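PDB 4RCK: hypothetical membrane spanning protein from Vibrio fischeri, which carries a magnesium-binding von Willebrand factor type A domain of the BatA type, though its cellular role remains uncharacterised. Local coordinates for residues Y157-R169 / K174-D186. Numbering follows the deposited sequence.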
loop_
_atom_site.group_PDB
_atom_site.type_symbol
_atom_site.label_atom_id
_atom_site.label_comp_id
_atom_site.label_asym_id
_atom_site.label_seq_id
_atom_site.Cartn_x
_atom_site.Cartn_y
_atom_site.Cartn_z
ATOM N N TYR A 157 3.602 -20.094 4.601
ATOM C CA TYR A 157 2.582 -21.117 4.781
ATOM C C TYR A 157 2.615 -22.087 3.607
ATOM O O TYR A 157 2.699 -21.668 2.452
ATOM C CB TYR A 157 1.191 -20.489 4.898
ATOM C CG TYR A 157 0.993 -19.609 6.111
ATOM C CD1 TYR A 157 0.695 -20.160 7.348
ATOM C CD2 TYR A 157 1.085 -18.226 6.016
ATOM C CE1 TYR A 157 0.507 -19.363 8.461
ATOM C CE2 TYR A 157 0.896 -17.419 7.123
ATOM C CZ TYR A 157 0.608 -17.993 8.343
ATOM O OH TYR A 157 0.418 -17.197 9.451
ATOM N N THR A 158 2.540 -23.380 3.900
ATOM C CA THR A 158 2.595 -24.394 2.856
ATOM C C THR A 158 1.264 -25.135 2.736
ATOM O O THR A 158 0.620 -25.440 3.738
ATOM C CB THR A 158 3.727 -25.401 3.120
ATOM O OG1 THR A 158 3.446 -26.137 4.316
ATOM C CG2 THR A 158 5.054 -24.674 3.285
ATOM N N VAL A 159 0.852 -25.412 1.502
ATOM C CA VAL A 159 -0.417 -26.090 1.252
ATOM C C VAL A 159 -0.243 -27.314 0.359
ATOM O O VAL A 159 0.051 -27.188 -0.829
ATOM C CB VAL A 159 -1.446 -25.144 0.593
ATOM C CG1 VAL A 159 -2.786 -25.844 0.433
ATOM C CG2 VAL A 159 -1.602 -23.870 1.409
ATOM N N GLY A 160 -0.418 -28.500 0.934
ATOM C CA GLY A 160 -0.396 -29.724 0.155
ATOM C C GLY A 160 -1.744 -29.927 -0.506
ATOM O O GLY A 160 -2.780 -29.727 0.129
ATOM N N ILE A 161 -1.741 -30.323 -1.775
ATOM C CA ILE A 161 -2.989 -30.435 -2.522
ATOM C C ILE A 161 -3.091 -31.757 -3.291
ATOM O O ILE A 161 -2.207 -32.121 -4.070
ATOM C CB ILE A 161 -3.161 -29.234 -3.486
ATOM C CG1 ILE A 161 -4.499 -29.322 -4.222
ATOM C CG2 ILE A 161 -1.988 -29.120 -4.454
ATOM C CD1 ILE A 161 -4.836 -28.081 -5.015
ATOM N N GLY A 162 -4.183 -32.476 -3.048
ATOM C CA GLY A 162 -4.369 -33.807 -3.594
ATOM C C GLY A 162 -5.409 -34.565 -2.790
ATOM O O GLY A 162 -5.533 -34.367 -1.580
ATOM N N ALA A 163 -6.154 -35.439 -3.457
ATOM C CA ALA A 163 -7.236 -36.171 -2.808
ATOM C C ALA A 163 -6.720 -37.306 -1.931
ATOM O O ALA A 163 -7.255 -37.559 -0.851
ATOM C CB ALA A 163 -8.201 -36.714 -3.851
ATOM N N GLY A 164 -5.679 -37.986 -2.397
ATOM C CA GLY A 164 -5.199 -39.184 -1.735
ATOM C C GLY A 164 -5.937 -40.393 -2.276
ATOM O O GLY A 164 -6.306 -40.418 -3.451
ATOM N N GLU A 165 -6.157 -41.392 -1.425
ATOM C CA GLU A 165 -6.857 -42.605 -1.837
ATOM C C GLU A 165 -8.271 -42.285 -2.315
ATOM O O GLU A 165 -9.038 -41.618 -1.621
ATOM C CB GLU A 165 -6.901 -43.622 -0.694
ATOM C CG GLU A 165 -6.357 -44.992 -1.074
ATOM C CD GLU A 165 -6.556 -46.033 0.012
ATOM O OE1 GLU A 165 -6.843 -45.649 1.165
ATOM O OE2 GLU A 165 -6.431 -47.238 -0.291
HETATM N N MSE A 166 -8.605 -42.764 -3.509
HETATM C CA MSE A 166 -9.882 -42.447 -4.136
HETATM C C MSE A 166 -10.436 -43.654 -4.889
HETATM O O MSE A 166 -9.745 -44.250 -5.715
HETATM C CB MSE A 166 -9.724 -41.256 -5.087
HETATM C CG MSE A 166 -10.856 -40.242 -5.031
HETATM SE SE MSE A 166 -10.477 -38.636 -6.079
HETATM C CE MSE A 166 -10.396 -39.435 -7.857
ATOM N N GLN A 167 -11.681 -44.014 -4.590
ATOM C CA GLN A 167 -12.375 -45.074 -5.316
ATOM C C GLN A 167 -12.926 -44.518 -6.620
ATOM O O GLN A 167 -13.573 -43.472 -6.635
ATOM C CB GLN A 167 -13.500 -45.673 -4.466
ATOM C CG GLN A 167 -14.671 -46.256 -5.261
ATOM C CD GLN A 167 -14.365 -47.607 -5.882
ATOM O OE1 GLN A 167 -13.863 -47.689 -7.003
ATOM N NE2 GLN A 167 -14.678 -48.676 -5.157
ATOM N N VAL A 168 -12.664 -45.220 -7.716
ATOM C CA VAL A 168 -13.048 -44.727 -9.028
ATOM C C VAL A 168 -13.585 -45.860 -9.898
ATOM O O VAL A 168 -13.180 -47.017 -9.760
ATOM C CB VAL A 168 -11.850 -44.020 -9.724
ATOM C CG1 VAL A 168 -11.364 -44.801 -10.941
ATOM C CG2 VAL A 168 -12.218 -42.591 -10.102
ATOM N N ARG A 169 -14.525 -45.518 -10.772
ATOM C CA ARG A 169 -15.067 -46.466 -11.730
ATOM C C ARG A 169 -14.358 -46.335 -13.063
ATOM O O ARG A 169 -14.718 -45.484 -13.878
ATOM C CB ARG A 169 -16.561 -46.236 -11.926
ATOM C CG ARG A 169 -17.271 -47.346 -12.666
ATOM C CD ARG A 169 -18.186 -48.076 -11.712
ATOM N NE ARG A 169 -18.923 -47.115 -10.902
ATOM C CZ ARG A 169 -20.077 -47.371 -10.300
ATOM N NH1 ARG A 169 -20.676 -46.430 -9.584
ATOM N NH2 ARG A 169 -20.638 -48.568 -10.416
ATOM N N LYS A 174 -14.101 -51.071 -11.174
ATOM C CA LYS A 174 -13.849 -50.223 -10.015
ATOM C C LYS A 174 -12.387 -50.320 -9.593
ATOM O O LYS A 174 -11.812 -51.407 -9.565
ATOM C CB LYS A 174 -14.782 -50.607 -8.866
ATOM C CG LYS A 174 -16.249 -50.404 -9.210
ATOM C CD LYS A 174 -17.144 -51.335 -8.417
ATOM C CE LYS A 174 -17.159 -50.972 -6.943
ATOM N NZ LYS A 174 -17.823 -49.660 -6.702
ATOM N N GLN A 175 -11.791 -49.175 -9.272
ATOM C CA GLN A 175 -10.352 -49.098 -9.051
ATOM C C GLN A 175 -9.998 -48.111 -7.941
ATOM O O GLN A 175 -10.664 -47.091 -7.769
ATOM C CB GLN A 175 -9.652 -48.709 -10.360
ATOM C CG GLN A 175 -8.131 -48.664 -10.301
ATOM C CD GLN A 175 -7.510 -48.425 -11.656
ATOM O OE1 GLN A 175 -8.165 -48.595 -12.685
ATOM N NE2 GLN A 175 -6.239 -48.022 -11.667
ATOM N N THR A 176 -8.954 -48.433 -7.184
ATOM C CA THR A 176 -8.493 -47.562 -6.112
ATOM C C THR A 176 -7.248 -46.777 -6.512
ATOM O O THR A 176 -6.165 -47.340 -6.671
ATOM C CB THR A 176 -8.191 -48.358 -4.835
ATOM O OG1 THR A 176 -9.397 -48.968 -4.359
ATOM C CG2 THR A 176 -7.637 -47.439 -3.761
ATOM N N VAL A 177 -7.415 -45.468 -6.664
ATOM C CA VAL A 177 -6.316 -44.589 -7.036
ATOM C C VAL A 177 -5.915 -43.695 -5.868
ATOM O O VAL A 177 -6.766 -43.068 -5.240
ATOM C CB VAL A 177 -6.688 -43.701 -8.245
ATOM C CG1 VAL A 177 -5.458 -42.992 -8.787
ATOM C CG2 VAL A 177 -7.352 -44.533 -9.331
ATOM N N ASN A 178 -4.620 -43.660 -5.564
ATOM C CA ASN A 178 -4.083 -42.669 -4.638
ATOM C C ASN A 178 -3.447 -41.547 -5.445
ATOM O O ASN A 178 -2.349 -41.701 -5.982
ATOM C CB ASN A 178 -3.071 -43.292 -3.674
ATOM C CG ASN A 178 -2.540 -42.293 -2.658
ATOM O OD1 ASN A 178 -3.269 -41.842 -1.774
ATOM N ND2 ASN A 178 -1.262 -41.951 -2.776
ATOM N N THR A 179 -4.146 -40.420 -5.524
ATOM C CA THR A 179 -3.816 -39.370 -6.482
ATOM C C THR A 179 -2.652 -38.465 -6.081
ATOM O O THR A 179 -2.144 -37.704 -6.907
ATOM C CB THR A 179 -5.034 -38.485 -6.742
ATOM O OG1 THR A 179 -5.452 -37.878 -5.514
ATOM C CG2 THR A 179 -6.181 -39.311 -7.300
ATOM N N ALA A 180 -2.229 -38.551 -4.825
ATOM C CA ALA A 180 -1.108 -37.748 -4.356
ATOM C C ALA A 180 -0.046 -38.614 -3.696
ATOM O O ALA A 180 0.246 -38.457 -2.511
ATOM C CB ALA A 180 -1.588 -36.671 -3.393
ATOM N N ARG A 181 0.530 -39.525 -4.470
ATOM C CA ARG A 181 1.633 -40.344 -3.992
ATOM C C ARG A 181 2.873 -39.480 -3.849
ATOM O O ARG A 181 3.652 -39.627 -2.906
ATOM C CB ARG A 181 1.903 -41.500 -4.955
ATOM C CG ARG A 181 0.813 -41.685 -5.990
ATOM C CD ARG A 181 1.362 -41.698 -7.408
ATOM N NE ARG A 181 0.390 -41.165 -8.361
ATOM C CZ ARG A 181 -0.673 -41.830 -8.799
ATOM N NH1 ARG A 181 -0.910 -43.058 -8.369
ATOM N NH2 ARG A 181 -1.503 -41.266 -9.667
ATOM N N ASP A 182 3.032 -38.564 -4.798
ATOM C CA ASP A 182 4.230 -37.749 -4.908
ATOM C C ASP A 182 4.349 -36.733 -3.776
ATOM O O ASP A 182 5.456 -36.467 -3.301
ATOM C CB ASP A 182 4.244 -37.030 -6.257
ATOM C CG ASP A 182 5.642 -36.847 -6.805
ATOM O OD1 ASP A 182 6.476 -37.754 -6.609
ATOM O OD2 ASP A 182 5.903 -35.798 -7.431
ATOM N N LEU A 183 3.208 -36.184 -3.357
ATOM C CA LEU A 183 3.147 -35.120 -2.353
ATOM C C LEU A 183 4.068 -35.332 -1.151
ATOM O O LEU A 183 3.861 -36.234 -0.345
ATOM C CB LEU A 183 1.705 -34.949 -1.858
ATOM C CG LEU A 183 1.454 -33.762 -0.925
ATOM C CD1 LEU A 183 1.555 -32.456 -1.702
ATOM C CD2 LEU A 183 0.111 -33.876 -0.221
ATOM N N ASP A 184 5.092 -34.487 -1.053
ATOM C CA ASP A 184 6.002 -34.494 0.086
ATOM C C ASP A 184 5.453 -33.603 1.188
ATOM O O ASP A 184 5.547 -32.376 1.111
ATOM C CB ASP A 184 7.396 -34.023 -0.334
ATOM C CG ASP A 184 8.465 -34.384 0.676
ATOM O OD1 ASP A 184 8.117 -34.743 1.820
ATOM O OD2 ASP A 184 9.661 -34.298 0.326
ATOM N N GLU A 185 4.884 -34.224 2.215
ATOM C CA GLU A 185 4.233 -33.473 3.278
ATOM C C GLU A 185 5.205 -33.050 4.376
ATOM O O GLU A 185 5.122 -31.932 4.885
ATOM C CB GLU A 185 3.083 -34.283 3.879
ATOM C CG GLU A 185 1.901 -34.466 2.936
ATOM C CD GLU A 185 0.650 -34.947 3.644
ATOM O OE1 GLU A 185 -0.105 -34.098 4.163
ATOM O OE2 GLU A 185 0.424 -36.174 3.685
ATOM N N ASP A 186 6.138 -33.927 4.733
ATOM C CA ASP A 186 7.048 -33.615 5.832
ATOM C C ASP A 186 8.163 -32.654 5.412
ATOM O O ASP A 186 8.812 -32.057 6.265
ATOM C CB ASP A 186 7.647 -34.891 6.431
ATOM C CG ASP A 186 8.358 -35.743 5.404
ATOM O OD1 ASP A 186 7.795 -35.949 4.310
ATOM O OD2 ASP A 186 9.481 -36.209 5.692
#
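The N178 carboxamide places OD1 over one face of the G164–E165 peptide, 2.9 Å from E165 N, an approach too steep for a hydrogen bond. On the same side of the hairpin, the E165 carboxylate presents OE2 to T176 CG2 at 3.7 Å. These residues belong to a β-hairpin, strands 165-169 and 174-178, which follows strand 154-161 of the parallel sheet of the von Willebrand A domain and extends beyond that strand's end. Backbone bonds, one in each direction, join M166 to V177 and V168 to Q175. V168 CG1 and V177 CG2 lie 4.3 Å apart, a loose diagonal contact on the face away from E165.

At the hairpin's base, T179 N donates to G164 O (3.0 Å) from well above the carbonyl plane. With chi1 at 60°, T179 OG1 sits between its own backbone N and carbonyl carbon, where it accepts from G164 N (3.1 Å) and weakly from A163 N. D35 of the second subunit also hydrogen-bonds this hydroxyl, tying the base into the dimer. The L183 side chain, about 9 Å from a bound magnesium ion at nearest atoms, leans onto strand 154-161, its CD1 3.8 Å from G160 CA.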